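Beta-glucanase (Podospora anserina, PDB 4LE4) probably hydrolyses beta-glucans as a glycoside hydrolase of family GH131, and binds cellotriose. Local coordinates at residues 21-35 with 76-88. Residues are numbered along the deposited sequence; the frame is centred on the assembly and turned at random.
Sequences WSWGNQVGPYQYYIH and NMRRTELIPQTTA
The Trp-21 indole meets the amide of Gln-85 at its edge, the two planes 23° apart, while Gln-31 CA lies over one indole face and Trp-23 N over the other. Leu-82 CD1 sits squarely over a face of the Tyr-30 phenol, 4.1 Å from the ring centroid, a CH-pi contact; Ile-83 O lies at the edge of that ring, and its hydroxyl is bonded to Gly-7 O. On the guanidinium of Arg-79 rests the CG2 methyl of Ile-34, and the in-plane edge holds Glu-81, gripped side-on by NE (to OE2, 2.6 Å) and NH2 (to OE1). Glu-81 OE1 also bonds His-206 of the neighbouring strand 205-207.

Strands 30-34 and 78-84 pair antiparallel at an edge of one sheet of this concanavalin-clan domain. Gln-31 and Ile-83 exchange both backbone bonds, N to O at 2.7 Å and O to N at 3.2 Å. Nearer Ile-34, Glu-81 N bonds Ile-34 O at 3.0 Å, and water 1 donates to Gln-31 O and Glu-81 O and accepts from Tyr-33 N. Ile-34 CD1 touches Ile-83 CD1 at 3.8 Å.

Gln-85 has CG anti to N (chi1 173°) and then bends at CG, which carries OE1 between Trp-21 NE1 (2.9 Å) and Gln-31 NE2 (3.0 Å); the donors arrive from opposite faces of the amide. An alanine here would remove that acceptor and is likely to leave both N-H groups without their shared mate and the Gln-31 amide freer to turn. Two donors on one oxygen thus tie Trp-21 of the loop and Gln-31 of strand 30-34 to the residue just after strand 78-84, whereas at the other end the backbone bond from Glu-81 and the Ile-34 methyl make the join, packed against an ion pair internal to 78-84.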
loop_
_atom_site.group_PDB
_atom_site.type_symbol
_atom_site.label_atom_id
_atom_site.label_comp_id
_atom_site.label_asym_id
_atom_site.label_seq_id
_atom_site.Cartn_x
_atom_site.Cartn_y
_atom_site.Cartn_z
ATOM N N TRP A 21 -1.613 -7.861 18.210
ATOM C CA TRP A 21 -1.576 -9.035 17.346
ATOM C C TRP A 21 -0.337 -9.878 17.588
ATOM O O TRP A 21 0.739 -9.341 17.833
ATOM C CB TRP A 21 -1.585 -8.596 15.887
ATOM C CG TRP A 21 -1.688 -9.736 14.926
ATOM C CD1 TRP A 21 -2.826 -10.219 14.355
ATOM C CD2 TRP A 21 -0.610 -10.524 14.403
ATOM N NE1 TRP A 21 -2.527 -11.251 13.514
ATOM C CE2 TRP A 21 -1.178 -11.465 13.519
ATOM C CE3 TRP A 21 0.779 -10.526 14.594
ATOM C CZ2 TRP A 21 -0.408 -12.403 12.819
ATOM C CZ3 TRP A 21 1.544 -11.459 13.902
ATOM C CH2 TRP A 21 0.946 -12.385 13.025
ATOM N N SER A 22 -0.505 -11.200 17.518
ATOM C CA SER A 22 0.601 -12.153 17.671
ATOM C C SER A 22 0.186 -13.429 16.970
ATOM O O SER A 22 -0.998 -13.653 16.728
ATOM C CB SER A 22 0.886 -12.471 19.147
ATOM O OG SER A 22 -0.146 -13.274 19.679
ATOM N N TRP A 23 1.151 -14.274 16.637
ATOM C CA TRP A 23 0.826 -15.523 15.965
ATOM C C TRP A 23 -0.156 -16.349 16.795
ATOM O O TRP A 23 -1.080 -16.954 16.253
ATOM C CB TRP A 23 2.103 -16.322 15.694
ATOM C CG TRP A 23 2.914 -15.733 14.570
ATOM C CD1 TRP A 23 4.151 -15.167 14.658
ATOM C CD2 TRP A 23 2.538 -15.666 13.189
ATOM N NE1 TRP A 23 4.577 -14.753 13.410
ATOM C CE2 TRP A 23 3.605 -15.048 12.493
ATOM C CE3 TRP A 23 1.406 -16.064 12.474
ATOM C CZ2 TRP A 23 3.572 -14.821 11.113
ATOM C CZ3 TRP A 23 1.367 -15.836 11.096
ATOM C CH2 TRP A 23 2.449 -15.219 10.431
ATOM N N GLY A 24 0.035 -16.336 18.112
ATOM C CA GLY A 24 -0.835 -17.097 18.994
ATOM C C GLY A 24 -2.160 -16.436 19.326
ATOM O O GLY A 24 -3.036 -17.068 19.915
ATOM N N ASN A 25 -2.313 -15.169 18.951
ATOM C CA ASN A 25 -3.545 -14.437 19.213
ATOM C C ASN A 25 -3.689 -13.430 18.071
ATOM O O ASN A 25 -3.367 -12.249 18.206
ATOM C CB ASN A 25 -3.447 -13.707 20.549
ATOM C CG ASN A 25 -4.799 -13.286 21.085
ATOM O OD1 ASN A 25 -4.898 -12.393 21.925
ATOM N ND2 ASN A 25 -5.852 -13.934 20.603
ATOM N N GLN A 26 -4.160 -13.929 16.941
ATOM C CA GLN A 26 -4.316 -13.121 15.735
ATOM C C GLN A 26 -5.538 -12.209 15.737
ATOM O O GLN A 26 -6.442 -12.362 14.934
ATOM C CB GLN A 26 -4.318 -14.068 14.528
ATOM C CG GLN A 26 -2.986 -14.792 14.374
ATOM C CD GLN A 26 -2.985 -15.838 13.274
ATOM O OE1 GLN A 26 -3.743 -15.742 12.314
ATOM N NE2 GLN A 26 -2.107 -16.838 13.404
ATOM N N VAL A 27 -5.539 -11.236 16.639
ATOM C CA VAL A 27 -6.658 -10.315 16.759
ATOM C C VAL A 27 -6.442 -9.000 16.016
ATOM O O VAL A 27 -5.317 -8.619 15.701
ATOM C CB VAL A 27 -6.927 -9.943 18.234
ATOM C CG1 VAL A 27 -7.332 -11.184 19.041
ATOM C CG2 VAL A 27 -5.690 -9.284 18.817
ATOM N N GLY A 28 -7.537 -8.297 15.777
ATOM C CA GLY A 28 -7.455 -7.013 15.107
ATOM C C GLY A 28 -7.457 -7.158 13.596
ATOM O O GLY A 28 -7.529 -8.266 13.079
ATOM N N PRO A 29 -7.354 -6.048 12.865
ATOM C CA PRO A 29 -7.362 -6.057 11.396
ATOM C C PRO A 29 -6.055 -6.302 10.654
ATOM O O PRO A 29 -6.075 -6.519 9.427
ATOM C CB PRO A 29 -7.899 -4.683 11.070
ATOM C CG PRO A 29 -7.190 -3.836 12.113
ATOM C CD PRO A 29 -7.368 -4.670 13.385
ATOM N N TYR A 30 -4.933 -6.250 11.371
ATOM C CA TYR A 30 -3.627 -6.393 10.728
ATOM C C TYR A 30 -2.629 -7.288 11.417
ATOM O O TYR A 30 -2.456 -7.218 12.633
ATOM C CB TYR A 30 -2.937 -5.025 10.620
ATOM C CG TYR A 30 -3.432 -4.080 9.535
ATOM C CD1 TYR A 30 -3.164 -4.329 8.184
ATOM C CD2 TYR A 30 -4.115 -2.912 9.868
ATOM C CE1 TYR A 30 -3.558 -3.418 7.196
ATOM C CE2 TYR A 30 -4.528 -1.997 8.893
ATOM C CZ TYR A 30 -4.237 -2.258 7.557
ATOM O OH TYR A 30 -4.586 -1.345 6.601
ATOM N N GLN A 31 -1.923 -8.097 10.631
ATOM C CA GLN A 31 -0.858 -8.901 11.180
ATOM C C GLN A 31 0.355 -7.942 11.192
ATOM O O GLN A 31 0.672 -7.282 10.171
ATOM C CB GLN A 31 -0.535 -10.095 10.279
ATOM C CG GLN A 31 -1.740 -10.886 9.835
ATOM C CD GLN A 31 -1.337 -12.200 9.192
ATOM O OE1 GLN A 31 -0.308 -12.282 8.518
ATOM N NE2 GLN A 31 -2.162 -13.241 9.387
ATOM N N TYR A 32 1.044 -7.881 12.317
ATOM C CA TYR A 32 2.198 -7.009 12.439
ATOM C C TYR A 32 3.427 -7.824 12.836
ATOM O O TYR A 32 3.588 -8.216 13.999
ATOM C CB TYR A 32 1.884 -5.913 13.466
ATOM C CG TYR A 32 3.028 -4.938 13.632
ATOM C CD1 TYR A 32 3.487 -4.198 12.551
ATOM C CD2 TYR A 32 3.683 -4.817 14.848
ATOM C CE1 TYR A 32 4.606 -3.346 12.673
ATOM C CE2 TYR A 32 4.798 -3.961 14.985
ATOM C CZ TYR A 32 5.244 -3.245 13.893
ATOM O OH TYR A 32 6.353 -2.435 14.000
ATOM N N TYR A 33 4.269 -8.151 11.845
ATOM C CA TYR A 33 5.484 -8.901 12.129
ATOM C C TYR A 33 6.631 -8.602 11.175
ATOM O O TYR A 33 7.777 -8.847 11.533
ATOM C CB TYR A 33 5.221 -10.413 12.187
ATOM C CG TYR A 33 4.804 -11.039 10.869
ATOM C CD1 TYR A 33 3.464 -11.088 10.500
ATOM C CD2 TYR A 33 5.744 -11.622 10.024
ATOM C CE1 TYR A 33 3.053 -11.707 9.336
ATOM C CE2 TYR A 33 5.355 -12.243 8.845
ATOM C CZ TYR A 33 4.004 -12.285 8.503
ATOM O OH TYR A 33 3.599 -12.863 7.317
ATOM N N ILE A 34 6.337 -8.041 9.994
ATOM C CA ILE A 34 7.389 -7.704 9.020
ATOM C C ILE A 34 7.854 -6.278 9.313
ATOM O O ILE A 34 7.341 -5.295 8.771
ATOM C CB ILE A 34 6.865 -7.833 7.574
ATOM C CG1 ILE A 34 6.352 -9.274 7.388
ATOM C CG2 ILE A 34 7.979 -7.498 6.533
ATOM C CD1 ILE A 34 5.763 -9.570 6.011
ATOM N N HIS A 35 8.821 -6.193 10.215
ATOM C CA HIS A 35 9.368 -4.912 10.640
ATOM C C HIS A 35 10.728 -5.191 11.263
ATOM O O HIS A 35 11.074 -6.348 11.525
ATOM C CB HIS A 35 8.437 -4.247 11.685
ATOM C CG HIS A 35 8.151 -5.102 12.888
ATOM N ND1 HIS A 35 9.075 -5.320 13.891
ATOM C CD2 HIS A 35 7.041 -5.795 13.247
ATOM C CE1 HIS A 35 8.549 -6.106 14.814
ATOM N NE2 HIS A 35 7.313 -6.409 14.447
ATOM N N ASN A 76 18.494 -7.967 3.482
ATOM C CA ASN A 76 19.218 -6.740 3.123
ATOM C C ASN A 76 18.345 -5.659 2.468
ATOM O O ASN A 76 18.853 -4.627 2.006
ATOM C CB ASN A 76 20.362 -7.105 2.191
ATOM C CG ASN A 76 19.904 -8.004 1.089
ATOM O OD1 ASN A 76 19.089 -7.602 0.243
ATOM N ND2 ASN A 76 20.401 -9.249 1.090
ATOM N N MET A 77 17.047 -5.926 2.390
ATOM C CA MET A 77 16.063 -4.960 1.864
ATOM C C MET A 77 15.398 -4.347 3.122
ATOM O O MET A 77 15.211 -5.058 4.116
ATOM C CB MET A 77 14.914 -5.648 1.077
ATOM C CG MET A 77 15.283 -6.638 -0.006
ATOM S SD MET A 77 15.261 -8.374 0.524
ATOM C CE MET A 77 13.598 -8.808 0.423
ATOM N N ARG A 78 15.050 -3.063 3.095
ATOM C CA ARG A 78 14.343 -2.439 4.244
ATOM C C ARG A 78 12.843 -2.682 4.042
ATOM O O ARG A 78 12.337 -2.566 2.926
ATOM C CB ARG A 78 14.527 -0.922 4.296
ATOM C CG ARG A 78 15.942 -0.448 4.243
ATOM C CD ARG A 78 15.968 0.995 3.673
ATOM N NE ARG A 78 15.919 1.848 4.815
ATOM C CZ ARG A 78 15.887 3.171 4.851
ATOM N NH1 ARG A 78 15.869 3.953 3.759
ATOM N NH2 ARG A 78 15.942 3.711 6.055
ATOM N N ARG A 79 12.129 -2.988 5.121
ATOM C CA ARG A 79 10.689 -3.258 5.025
ATOM C C ARG A 79 9.915 -2.870 6.274
ATOM O O ARG A 79 10.383 -3.069 7.368
ATOM C CB ARG A 79 10.427 -4.769 4.832
ATOM C CG ARG A 79 11.157 -5.419 3.667
ATOM C CD ARG A 79 11.035 -6.923 3.735
ATOM N NE ARG A 79 9.728 -7.354 3.270
ATOM C CZ ARG A 79 9.439 -8.614 2.954
ATOM N NH1 ARG A 79 10.371 -9.559 3.061
ATOM N NH2 ARG A 79 8.220 -8.917 2.536
ATOM N N THR A 80 8.706 -2.361 6.068
ATOM C CA THR A 80 7.760 -2.067 7.144
ATOM C C THR A 80 6.450 -2.395 6.428
ATOM O O THR A 80 6.013 -1.650 5.532
ATOM C CB THR A 80 7.730 -0.593 7.589
ATOM O OG1 THR A 80 8.981 -0.236 8.190
ATOM C CG2 THR A 80 6.631 -0.403 8.614
ATOM N N GLU A 81 5.856 -3.515 6.802
ATOM C CA GLU A 81 4.632 -3.960 6.126
ATOM C C GLU A 81 3.606 -4.519 7.101
ATOM O O GLU A 81 3.972 -5.115 8.103
ATOM C CB GLU A 81 5.007 -5.061 5.093
ATOM C CG GLU A 81 5.965 -4.573 4.015
ATOM C CD GLU A 81 6.851 -5.689 3.451
ATOM O OE1 GLU A 81 6.399 -6.871 3.431
ATOM O OE2 GLU A 81 7.994 -5.386 3.034
ATOM N N LEU A 82 2.322 -4.313 6.774
ATOM C CA LEU A 82 1.184 -4.802 7.528
ATOM C C LEU A 82 0.454 -5.734 6.553
ATOM O O LEU A 82 0.402 -5.454 5.361
ATOM C CB LEU A 82 0.213 -3.649 7.890
ATOM C CG LEU A 82 0.874 -2.465 8.606
ATOM C CD1 LEU A 82 -0.132 -1.371 8.847
ATOM C CD2 LEU A 82 1.470 -2.970 9.900
ATOM N N ILE A 83 -0.088 -6.826 7.061
ATOM C CA ILE A 83 -0.832 -7.763 6.223
ATOM C C ILE A 83 -2.248 -7.879 6.804
ATOM O O ILE A 83 -2.421 -7.944 8.019
ATOM C CB ILE A 83 -0.131 -9.162 6.220
ATOM C CG1 ILE A 83 1.220 -9.043 5.497
ATOM C CG2 ILE A 83 -0.938 -10.217 5.409
ATOM C CD1 ILE A 83 2.066 -10.264 5.662
ATOM N N PRO A 84 -3.282 -7.877 5.937
ATOM C CA PRO A 84 -4.652 -7.994 6.429
ATOM C C PRO A 84 -4.831 -9.273 7.260
ATOM O O PRO A 84 -4.350 -10.353 6.873
ATOM C CB PRO A 84 -5.493 -8.052 5.144
ATOM C CG PRO A 84 -4.654 -7.285 4.156
ATOM C CD PRO A 84 -3.254 -7.791 4.476
ATOM N N GLN A 85 -5.504 -9.129 8.407
ATOM C CA GLN A 85 -5.821 -10.267 9.290
ATOM C C GLN A 85 -7.318 -10.407 9.042
ATOM O O GLN A 85 -8.089 -9.556 9.486
ATOM C CB GLN A 85 -5.592 -9.934 10.767
ATOM C CG GLN A 85 -6.070 -11.045 11.713
ATOM C CD GLN A 85 -5.394 -12.354 11.395
ATOM O OE1 GLN A 85 -4.169 -12.476 11.523
ATOM N NE2 GLN A 85 -6.180 -13.350 10.957
ATOM N N THR A 86 -7.700 -11.451 8.321
ATOM C CA THR A 86 -9.100 -11.670 7.943
ATOM C C THR A 86 -9.406 -13.133 7.562
ATOM O O THR A 86 -8.519 -13.917 7.203
ATOM C CB THR A 86 -9.462 -10.759 6.721
ATOM O OG1 THR A 86 -10.814 -10.970 6.309
ATOM C CG2 THR A 86 -8.555 -11.076 5.534
ATOM N N THR A 87 -10.690 -13.473 7.646
ATOM C CA THR A 87 -11.175 -14.786 7.263
ATOM C C THR A 87 -12.025 -14.596 6.000
ATOM O O THR A 87 -12.529 -15.552 5.431
ATOM C CB THR A 87 -12.072 -15.418 8.367
ATOM O OG1 THR A 87 -13.214 -14.581 8.580
ATOM C CG2 THR A 87 -11.306 -15.547 9.676
ATOM N N ALA A 88 -12.192 -13.352 5.565
ATOM C CA ALA A 88 -12.991 -13.083 4.379
ATOM C C ALA A 88 -12.277 -13.611 3.132
ATOM O O ALA A 88 -11.051 -13.679 3.103
ATOM C CB ALA A 88 -13.252 -11.574 4.262
HETATM O O HOH W 1 3.487 -7.424 9.245
#